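Putative uncharacterized protein PH0594 (Pyrococcus horikoshii, PDB 4HXE) is probably a serine peptidase of the prolyl oligopeptidase family, with a beta-propeller joined to an alpha/beta-hydrolase domain that would cleave peptide bonds. Local coordinates at residues Gly490-Leu495 and Ser554-His559; Phe529-Val534 and Lys562-Glu567; Phe482-Ser487 and Lys535-Leu540. All blocks are in the same frame, centred on the assembly; numbering follows the deposited sequence.

Contact 1: Gly490-Leu495 and Ser554-His559; sequences GISYWL and SLMFYH
The CB of Ser492 packs against the base of the Phe557 ring in this buried contact. It lies 3.8 Å from both Phe557 CB and Phe557 CG and meets the ring obliquely. Phe557 CG stands opposite its own backbone N (chi1 -155°), which sets the ring beside the carbonyl carbon, with CB and CG facing Ser492. A second apolar touch joins Met556 CE to Tyr493 CB at 4.0 Å. The thioether chain bends at its last torsion (chi3 -59°), turning the methyl back to the edge of the tyrosine ring, near the ring plane.

Polar links are indirect or run through residues beside the segments. One water links Gly490 N to the hydroxyl of Ser554: it accepts a weak bond from Gly490 N at 2.9 Å and lies 2.8 Å from Ser554 OG, which is also hydrogen-bonded to His542 ND1. Gln553, one residue before the helical segment, ties the loop down more directly. Its backbone O is hydrogen-bonded to Ser492 OG, and its side-chain OE1 to Tyr493 N, so a single residue holds two consecutive loop residues beside the helix.

Tyr493 is the N-cap of helix 494-500, and its ring packs one face against Leu495 CB. Its hydroxyl reaches the second subunit, where it is hydrogen-bonded to Tyr493 OH of that subunit, and also meets Arg523 of its own chain. The contact thus illustrates, within the alpha/beta-hydrolase domain, how the loop after central strand 484-488 is held on helix 552-563, which follows the next strand of the sheet, 538-543. Helix 467-478 flanks it, with Asn473 touching both Ser492 and Phe557, while strands 538-543 and 568-573 pack against the helix at Ser554 and Tyr558.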
loop_
_atom_site.group_PDB
_atom_site.type_symbol
_atom_site.label_atom_id
_atom_site.label_comp_id
_atom_site.label_asym_id
_atom_site.label_seq_id
_atom_site.Cartn_x
_atom_site.Cartn_y
_atom_site.Cartn_z
ATOM N N GLY A 490 -30.547 27.056 -10.551
ATOM C CA GLY A 490 -31.402 28.058 -11.174
ATOM C C GLY A 490 -30.916 29.475 -10.971
ATOM O O GLY A 490 -29.740 29.677 -10.713
ATOM N N ILE A 491 -31.824 30.431 -11.163
ATOM C CA ILE A 491 -31.568 31.832 -10.913
ATOM C C ILE A 491 -32.644 32.358 -9.965
ATOM O O ILE A 491 -33.827 32.146 -10.196
ATOM C CB ILE A 491 -31.583 32.711 -12.214
ATOM C CG1 ILE A 491 -30.476 32.234 -13.185
ATOM C CG2 ILE A 491 -31.410 34.216 -11.823
ATOM C CD1 ILE A 491 -29.131 32.781 -12.773
ATOM N N SER A 492 -32.212 32.973 -8.853
ATOM C CA SER A 492 -33.111 33.755 -8.011
ATOM C C SER A 492 -32.713 35.254 -8.039
ATOM O O SER A 492 -33.538 36.143 -7.643
ATOM C CB SER A 492 -33.114 33.209 -6.583
ATOM O OG SER A 492 -31.873 33.432 -5.978
ATOM N N TYR A 493 -31.461 35.557 -8.438
ATOM C CA TYR A 493 -31.030 36.980 -8.491
ATOM C C TYR A 493 -30.091 37.280 -9.670
ATOM O O TYR A 493 -28.911 36.882 -9.668
ATOM C CB TYR A 493 -30.414 37.438 -7.163
ATOM C CG TYR A 493 -30.191 38.939 -6.960
ATOM C CD1 TYR A 493 -30.796 39.899 -7.776
ATOM C CD2 TYR A 493 -29.398 39.379 -5.933
ATOM C CE1 TYR A 493 -30.583 41.284 -7.593
ATOM C CE2 TYR A 493 -29.190 40.747 -5.714
ATOM C CZ TYR A 493 -29.793 41.691 -6.557
ATOM O OH TYR A 493 -29.521 43.024 -6.320
ATOM N N TRP A 494 -30.616 37.988 -10.690
ATOM C CA TRP A 494 -29.780 38.274 -11.852
ATOM C C TRP A 494 -28.536 39.060 -11.526
ATOM O O TRP A 494 -27.524 38.913 -12.197
ATOM C CB TRP A 494 -30.580 39.042 -12.897
ATOM C CG TRP A 494 -31.683 38.186 -13.438
ATOM C CD1 TRP A 494 -33.071 38.351 -13.290
ATOM C CD2 TRP A 494 -31.516 36.956 -14.234
ATOM N NE1 TRP A 494 -33.748 37.312 -13.971
ATOM C CE2 TRP A 494 -32.868 36.447 -14.523
ATOM C CE3 TRP A 494 -30.412 36.277 -14.753
ATOM C CZ2 TRP A 494 -33.086 35.302 -15.330
ATOM C CZ3 TRP A 494 -30.643 35.118 -15.550
ATOM C CH2 TRP A 494 -31.966 34.645 -15.818
ATOM N N LEU A 495 -28.588 39.975 -10.559
ATOM C CA LEU A 495 -27.348 40.781 -10.334
ATOM C C LEU A 495 -26.152 39.847 -10.004
ATOM O O LEU A 495 -25.067 40.032 -10.533
ATOM C CB LEU A 495 -27.525 41.807 -9.208
ATOM C CG LEU A 495 -26.488 42.922 -9.039
ATOM C CD1 LEU A 495 -25.296 42.438 -8.161
ATOM C CD2 LEU A 495 -26.021 43.527 -10.383
ATOM N N SER A 554 -29.284 29.298 -5.501
ATOM C CA SER A 554 -30.190 28.442 -4.750
ATOM C C SER A 554 -30.121 28.741 -3.278
ATOM O O SER A 554 -31.154 28.912 -2.671
ATOM C CB SER A 554 -29.889 26.939 -4.968
ATOM O OG SER A 554 -30.309 26.537 -6.239
ATOM N N LEU A 555 -28.905 28.858 -2.720
ATOM C CA LEU A 555 -28.780 28.964 -1.279
ATOM C C LEU A 555 -29.351 30.319 -0.777
ATOM O O LEU A 555 -29.918 30.376 0.307
ATOM C CB LEU A 555 -27.304 28.765 -0.830
ATOM C CG LEU A 555 -27.098 28.781 0.696
ATOM C CD1 LEU A 555 -28.085 27.820 1.421
ATOM C CD2 LEU A 555 -25.643 28.387 0.956
ATOM N N MET A 556 -29.202 31.406 -1.552
ATOM C CA MET A 556 -29.794 32.701 -1.128
ATOM C C MET A 556 -31.317 32.583 -1.087
ATOM O O MET A 556 -31.951 33.077 -0.153
ATOM C CB MET A 556 -29.387 33.867 -2.042
ATOM C CG MET A 556 -27.895 34.246 -1.925
ATOM S SD MET A 556 -27.623 35.839 -2.805
ATOM C CE MET A 556 -28.172 35.437 -4.483
ATOM N N PHE A 557 -31.889 31.993 -2.125
ATOM C CA PHE A 557 -33.334 31.772 -2.172
ATOM C C PHE A 557 -33.810 30.885 -0.999
ATOM O O PHE A 557 -34.831 31.180 -0.331
ATOM C CB PHE A 557 -33.739 31.110 -3.510
ATOM C CG PHE A 557 -35.195 31.360 -3.938
ATOM C CD1 PHE A 557 -35.879 32.574 -3.649
ATOM C CD2 PHE A 557 -35.899 30.392 -4.661
ATOM C CE1 PHE A 557 -37.239 32.773 -4.061
ATOM C CE2 PHE A 557 -37.248 30.604 -5.090
ATOM C CZ PHE A 557 -37.891 31.807 -4.822
ATOM N N TYR A 558 -33.028 29.851 -0.699
ATOM C CA TYR A 558 -33.366 28.924 0.340
ATOM C C TYR A 558 -33.360 29.670 1.689
ATOM O O TYR A 558 -34.337 29.617 2.422
ATOM C CB TYR A 558 -32.337 27.764 0.403
ATOM C CG TYR A 558 -32.525 26.950 1.661
ATOM C CD1 TYR A 558 -33.608 26.048 1.748
ATOM C CD2 TYR A 558 -31.700 27.109 2.743
ATOM C CE1 TYR A 558 -33.842 25.313 2.884
ATOM C CE2 TYR A 558 -31.912 26.373 3.894
ATOM C CZ TYR A 558 -32.984 25.474 3.955
ATOM O OH TYR A 558 -33.282 24.771 5.116
ATOM N N HIS A 559 -32.262 30.392 1.991
ATOM C CA HIS A 559 -32.143 31.095 3.252
ATOM C C HIS A 559 -33.242 32.161 3.395
ATOM O O HIS A 559 -33.835 32.322 4.473
ATOM C CB HIS A 559 -30.791 31.835 3.335
ATOM C CG HIS A 559 -29.669 30.969 3.692
ATOM N ND1 HIS A 559 -28.378 31.280 3.374
ATOM C CD2 HIS A 559 -29.628 29.755 4.421
ATOM C CE1 HIS A 559 -27.546 30.300 3.863
ATOM N NE2 HIS A 559 -28.311 29.359 4.489
HETATM O O HOH W 1 -32.258 26.602 -8.236
#

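Contact 2: Phe529-Val534 and Lys562-Glu567; sequences FYAKNV and KDLGKE
Lys566 folds at its second torsion (chi2 -52°) and then runs extended, a bend that carries its ammonium group across to the carbonyl oxygens of Lys532 and Val534. In Leu564, chi1 of -64° and chi2 of 165° together place CD1 against Ala531 CB, at 3.6 Å, and Lys532 N, at 3.5 Å. Lys566 NZ donates to both oxygens, at 2.8 Å from Lys532 O and 2.8 Å from Val534 O, but the two bonds differ in geometry. It reaches Val534 O in the carbonyl plane, whereas it sits well above the plane of the Lys532 carbonyl. One charged group thereby satisfies two main-chain acceptors, one in the last part of the 3-10 segment and one just beyond it.

The arrangement is a worked case of a helix terminus used for docking: it joins the C-terminal end of helix 552-563 to the loop before strand 538-543 in the alpha/beta-hydrolase domain. A Schellman motif with Gly565 as its C-prime residue ends the helix, and the chain leads within a few residues into strand 568-573. Ala531 and Val534 pack on that helix at Leu561, and Val534 also touches helix 467-478.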
loop_
_atom_site.group_PDB
_atom_site.type_symbol
_atom_site.label_atom_id
_atom_site.label_comp_id
_atom_site.label_asym_id
_atom_site.label_seq_id
_atom_site.Cartn_x
_atom_site.Cartn_y
_atom_site.Cartn_z
ATOM N N PHE A 529 -36.526 38.689 -4.789
ATOM C CA PHE A 529 -37.233 39.847 -4.234
ATOM C C PHE A 529 -38.729 39.666 -4.078
ATOM O O PHE A 529 -39.378 40.579 -3.590
ATOM C CB PHE A 529 -36.876 41.083 -5.084
ATOM C CG PHE A 529 -35.459 41.363 -4.971
ATOM C CD1 PHE A 529 -34.518 40.624 -5.736
ATOM C CD2 PHE A 529 -35.013 42.178 -3.911
ATOM C CE1 PHE A 529 -33.142 40.767 -5.518
ATOM C CE2 PHE A 529 -33.633 42.346 -3.707
ATOM C CZ PHE A 529 -32.714 41.635 -4.491
ATOM N N TYR A 530 -39.278 38.522 -4.481
ATOM C CA TYR A 530 -40.718 38.284 -4.310
ATOM C C TYR A 530 -40.935 37.041 -3.455
ATOM O O TYR A 530 -42.042 36.450 -3.470
ATOM C CB TYR A 530 -41.346 38.031 -5.687
ATOM C CG TYR A 530 -41.190 39.156 -6.657
ATOM C CD1 TYR A 530 -40.046 39.248 -7.479
ATOM C CD2 TYR A 530 -42.215 40.094 -6.827
ATOM C CE1 TYR A 530 -39.891 40.288 -8.408
ATOM C CE2 TYR A 530 -42.086 41.121 -7.770
ATOM C CZ TYR A 530 -40.907 41.193 -8.543
ATOM O OH TYR A 530 -40.762 42.224 -9.431
ATOM N N ALA A 531 -39.863 36.595 -2.796
ATOM C CA ALA A 531 -39.900 35.410 -1.941
ATOM C C ALA A 531 -41.095 35.405 -1.002
ATOM O O ALA A 531 -41.625 34.333 -0.772
ATOM C CB ALA A 531 -38.590 35.256 -1.160
ATOM N N LYS A 532 -41.505 36.570 -0.436
ATOM C CA LYS A 532 -42.686 36.621 0.439
ATOM C C LYS A 532 -43.948 35.980 -0.188
ATOM O O LYS A 532 -44.807 35.506 0.500
ATOM C CB LYS A 532 -43.008 38.068 0.806
ATOM C CG LYS A 532 -42.020 38.705 1.777
ATOM C CD LYS A 532 -42.429 40.136 2.098
ATOM C CE LYS A 532 -41.736 40.595 3.365
ATOM N NZ LYS A 532 -41.778 42.077 3.419
ATOM N N ASN A 533 -44.038 35.977 -1.505
ATOM C CA ASN A 533 -45.253 35.517 -2.214
ATOM C C ASN A 533 -45.384 34.034 -2.222
ATOM O O ASN A 533 -46.471 33.487 -2.480
ATOM C CB ASN A 533 -45.201 35.957 -3.677
ATOM C CG ASN A 533 -45.279 37.466 -3.842
ATOM O OD1 ASN A 533 -45.580 38.198 -2.892
ATOM N ND2 ASN A 533 -45.031 37.933 -5.049
ATOM N N VAL A 534 -44.272 33.365 -1.964
ATOM C CA VAL A 534 -44.259 31.906 -2.128
ATOM C C VAL A 534 -45.222 31.186 -1.157
ATOM O O VAL A 534 -45.257 31.489 0.076
ATOM C CB VAL A 534 -42.811 31.342 -2.049
ATOM C CG1 VAL A 534 -42.836 29.791 -1.993
ATOM C CG2 VAL A 534 -41.986 31.867 -3.228
ATOM N N LYS A 562 -36.478 30.583 4.020
ATOM C CA LYS A 562 -36.576 30.137 5.464
ATOM C C LYS A 562 -36.794 31.334 6.378
ATOM O O LYS A 562 -37.545 31.278 7.351
ATOM C CB LYS A 562 -35.342 29.361 5.964
ATOM C CG LYS A 562 -35.123 28.028 5.250
ATOM C CD LYS A 562 -36.203 26.989 5.593
ATOM C CE LYS A 562 -36.264 26.709 7.067
ATOM N NZ LYS A 562 -37.208 25.556 7.321
ATOM N N ASP A 563 -36.154 32.451 6.038
ATOM C CA ASP A 563 -36.243 33.634 6.891
ATOM C C ASP A 563 -37.708 34.130 6.873
ATOM O O ASP A 563 -38.091 34.882 7.744
ATOM C CB ASP A 563 -35.280 34.734 6.381
ATOM C CG ASP A 563 -34.884 35.759 7.465
ATOM O OD1 ASP A 563 -34.854 35.479 8.674
ATOM O OD2 ASP A 563 -34.520 36.898 7.095
ATOM N N LEU A 564 -38.477 33.763 5.831
ATOM C CA LEU A 564 -39.853 34.217 5.692
ATOM C C LEU A 564 -40.794 33.101 6.147
ATOM O O LEU A 564 -41.970 33.211 5.941
ATOM C CB LEU A 564 -40.145 34.684 4.252
ATOM C CG LEU A 564 -39.324 35.918 3.800
ATOM C CD1 LEU A 564 -39.322 36.184 2.277
ATOM C CD2 LEU A 564 -39.776 37.166 4.600
ATOM N N GLY A 565 -40.295 32.011 6.753
ATOM C CA GLY A 565 -41.235 31.002 7.292
ATOM C C GLY A 565 -41.757 30.042 6.257
ATOM O O GLY A 565 -42.701 29.292 6.532
ATOM N N LYS A 566 -41.165 30.018 5.073
ATOM C CA LYS A 566 -41.665 29.165 4.006
ATOM C C LYS A 566 -41.164 27.715 4.138
ATOM O O LYS A 566 -40.087 27.475 4.726
ATOM C CB LYS A 566 -41.246 29.709 2.600
ATOM C CG LYS A 566 -41.473 31.188 2.372
ATOM C CD LYS A 566 -42.901 31.634 2.693
ATOM C CE LYS A 566 -43.121 33.060 2.212
ATOM N NZ LYS A 566 -44.594 33.238 2.105
ATOM N N GLU A 567 -41.963 26.766 3.625
ATOM C CA GLU A 567 -41.549 25.361 3.585
ATOM C C GLU A 567 -40.637 25.157 2.359
ATOM O O GLU A 567 -41.097 25.229 1.197
ATOM C CB GLU A 567 -42.757 24.415 3.495
ATOM C CG GLU A 567 -42.276 22.977 3.412
ATOM C CD GLU A 567 -43.374 21.947 3.360
ATOM O OE1 GLU A 567 -42.988 20.782 3.247
ATOM O OE2 GLU A 567 -44.585 22.258 3.443
#

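Contact 3: Phe482-Ser487 and Lys535-Leu540; sequences FKAGIS and KAPLLL
Gly485, Ile486 and Ser487 pair in parallel with Leu538, Leu539 and Leu540, two neighbouring strands inside the mixed sheet of an alpha/beta-hydrolase fold. The axes of 484-487 and 538-540 approach to 4.7 Å and run only 7° from parallel. Along this buried part the backbone bonds are staggered in the parallel manner: Leu539 both receives from Ser487 N through its O (2.8 Å) and gives from its N to Gly485 O (3.0 Å, N-H...O angle 169°). Ile486 and Leu539 lie side by side on one face, pointing the same way toward helix 586-605, with Ile486 CG2 4.1 Å from Leu539 CD2. Leu538, Ser487 and Leu540 occupy the other face, under helices 467-478 and 552-563, where Leu538 CD1 comes over the side-chain-less Gly485.

The entry to the strands is the more open side, with Lys483 and Pro537 partly exposed. It has a single bond, Gly485 N to Pro537 O, at a longer 3.2 Å. Before that point the two segments still pack closely, Ala536 CB on the carbonyl of Phe482 and Pro537 CD on that of Lys483, while Phe482 turns its ring away to helix 467-478. At the buried end, Ser487 OG stands opposite its backbone N (chi1 157°), where Asn473 and Gly469 hold it by hydrogen bonds and Leu540 CD2 lies 3.7 Å from this same Ser487 OG.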
loop_
_atom_site.group_PDB
_atom_site.type_symbol
_atom_site.label_atom_id
_atom_site.label_comp_id
_atom_site.label_asym_id
_atom_site.label_seq_id
_atom_site.Cartn_x
_atom_site.Cartn_y
_atom_site.Cartn_z
ATOM N N PHE A 482 -49.435 26.730 -8.665
ATOM C CA PHE A 482 -48.585 25.552 -8.408
ATOM C C PHE A 482 -48.607 25.077 -6.992
ATOM O O PHE A 482 -48.565 25.865 -6.006
ATOM C CB PHE A 482 -47.144 25.763 -8.923
ATOM C CG PHE A 482 -47.128 26.225 -10.368
ATOM C CD1 PHE A 482 -47.058 27.572 -10.690
ATOM C CD2 PHE A 482 -47.287 25.312 -11.385
ATOM C CE1 PHE A 482 -47.137 28.014 -12.023
ATOM C CE2 PHE A 482 -47.370 25.730 -12.696
ATOM C CZ PHE A 482 -47.282 27.079 -13.023
ATOM N N LYS A 483 -48.658 23.759 -6.849
ATOM C CA LYS A 483 -48.712 23.226 -5.472
ATOM C C LYS A 483 -47.314 22.797 -4.941
ATOM O O LYS A 483 -47.147 22.554 -3.740
ATOM C CB LYS A 483 -49.708 22.069 -5.421
ATOM C CG LYS A 483 -51.112 22.560 -5.751
ATOM C CD LYS A 483 -51.777 23.322 -4.584
ATOM C CE LYS A 483 -53.310 23.481 -4.844
ATOM N NZ LYS A 483 -53.415 24.250 -6.111
ATOM N N ALA A 484 -46.347 22.644 -5.846
ATOM C CA ALA A 484 -44.977 22.270 -5.488
ATOM C C ALA A 484 -44.064 22.635 -6.648
ATOM O O ALA A 484 -44.485 22.673 -7.823
ATOM C CB ALA A 484 -44.859 20.771 -5.208
ATOM N N GLY A 485 -42.792 22.770 -6.318
ATOM C CA GLY A 485 -41.792 23.063 -7.301
ATOM C C GLY A 485 -40.508 22.393 -6.924
ATOM O O GLY A 485 -40.193 22.155 -5.775
ATOM N N ILE A 486 -39.757 22.060 -7.948
ATOM C CA ILE A 486 -38.425 21.579 -7.721
ATOM C C ILE A 486 -37.606 22.487 -8.627
ATOM O O ILE A 486 -37.716 22.442 -9.856
ATOM C CB ILE A 486 -38.263 20.091 -8.110
ATOM C CG1 ILE A 486 -39.123 19.160 -7.196
ATOM C CG2 ILE A 486 -36.758 19.758 -8.038
ATOM C CD1 ILE A 486 -38.903 17.668 -7.514
ATOM N N SER A 487 -36.804 23.347 -8.023
ATOM C CA SER A 487 -36.005 24.250 -8.832
ATOM C C SER A 487 -34.510 23.870 -8.723
ATOM O O SER A 487 -34.015 23.692 -7.599
ATOM C CB SER A 487 -36.218 25.659 -8.355
ATOM O OG SER A 487 -35.086 26.448 -8.744
ATOM N N LYS A 535 -46.016 30.261 -1.690
ATOM C CA LYS A 535 -46.908 29.517 -0.824
ATOM C C LYS A 535 -46.743 28.013 -0.998
ATOM O O LYS A 535 -47.310 27.316 -0.218
ATOM C CB LYS A 535 -48.386 29.857 -1.067
ATOM C CG LYS A 535 -48.793 31.295 -0.781
ATOM C CD LYS A 535 -50.268 31.594 -1.206
ATOM N N ALA A 536 -46.156 27.521 -2.110
ATOM C CA ALA A 536 -46.068 26.078 -2.372
ATOM C C ALA A 536 -44.716 25.585 -1.856
ATOM O O ALA A 536 -43.743 26.305 -1.956
ATOM C CB ALA A 536 -46.153 25.789 -3.873
ATOM N N PRO A 537 -44.659 24.374 -1.282
ATOM C CA PRO A 537 -43.346 23.813 -0.882
ATOM C C PRO A 537 -42.376 23.683 -2.057
ATOM O O PRO A 537 -42.784 23.366 -3.216
ATOM C CB PRO A 537 -43.691 22.409 -0.352
ATOM C CG PRO A 537 -45.041 22.116 -1.016
ATOM C CD PRO A 537 -45.763 23.439 -1.000
ATOM N N LEU A 538 -41.098 23.921 -1.765
ATOM C CA LEU A 538 -40.142 23.970 -2.835
ATOM C C LEU A 538 -38.920 23.153 -2.427
ATOM O O LEU A 538 -38.436 23.285 -1.301
ATOM C CB LEU A 538 -39.686 25.446 -3.049
ATOM C CG LEU A 538 -38.509 25.697 -4.027
ATOM C CD1 LEU A 538 -38.903 25.357 -5.479
ATOM C CD2 LEU A 538 -38.183 27.181 -3.871
ATOM N N LEU A 539 -38.394 22.361 -3.381
ATOM C CA LEU A 539 -37.117 21.705 -3.209
ATOM C C LEU A 539 -36.168 22.424 -4.147
ATOM O O LEU A 539 -36.392 22.496 -5.375
ATOM C CB LEU A 539 -37.238 20.205 -3.590
ATOM C CG LEU A 539 -35.907 19.459 -3.859
ATOM C CD1 LEU A 539 -35.195 19.504 -2.490
ATOM C CD2 LEU A 539 -36.131 18.033 -4.378
ATOM N N LEU A 540 -35.121 22.967 -3.578
ATOM C CA LEU A 540 -34.013 23.470 -4.368
ATOM C C LEU A 540 -32.893 22.417 -4.484
ATOM O O LEU A 540 -32.559 21.751 -3.521
ATOM C CB LEU A 540 -33.427 24.760 -3.752
ATOM C CG LEU A 540 -34.377 25.963 -3.911
ATOM C CD1 LEU A 540 -34.242 26.985 -2.725
ATOM C CD2 LEU A 540 -34.055 26.703 -5.226
#

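Overall arrangement
All three contacts belong to the alpha/beta-hydrolase domain and form one continuous patch, their centres about 11 to 14 Å apart. Contact 3 lies in the sheet; contacts 1 and 2 use successive parts of helix 552-563, which covers the face carrying Leu538 and Leu540. Along the chain the segments interleave: the first partners of contacts 3, 1 and 2 come in that order, followed by the second partners in the same order, so each pair crosses the others. Phe557 links the layers, touching Ala531 as well as Leu538. Contacts 1 and 2 reach the second subunit broadly, contact 3 through Leu539 alone of its residues, so the packing continues into the assembly.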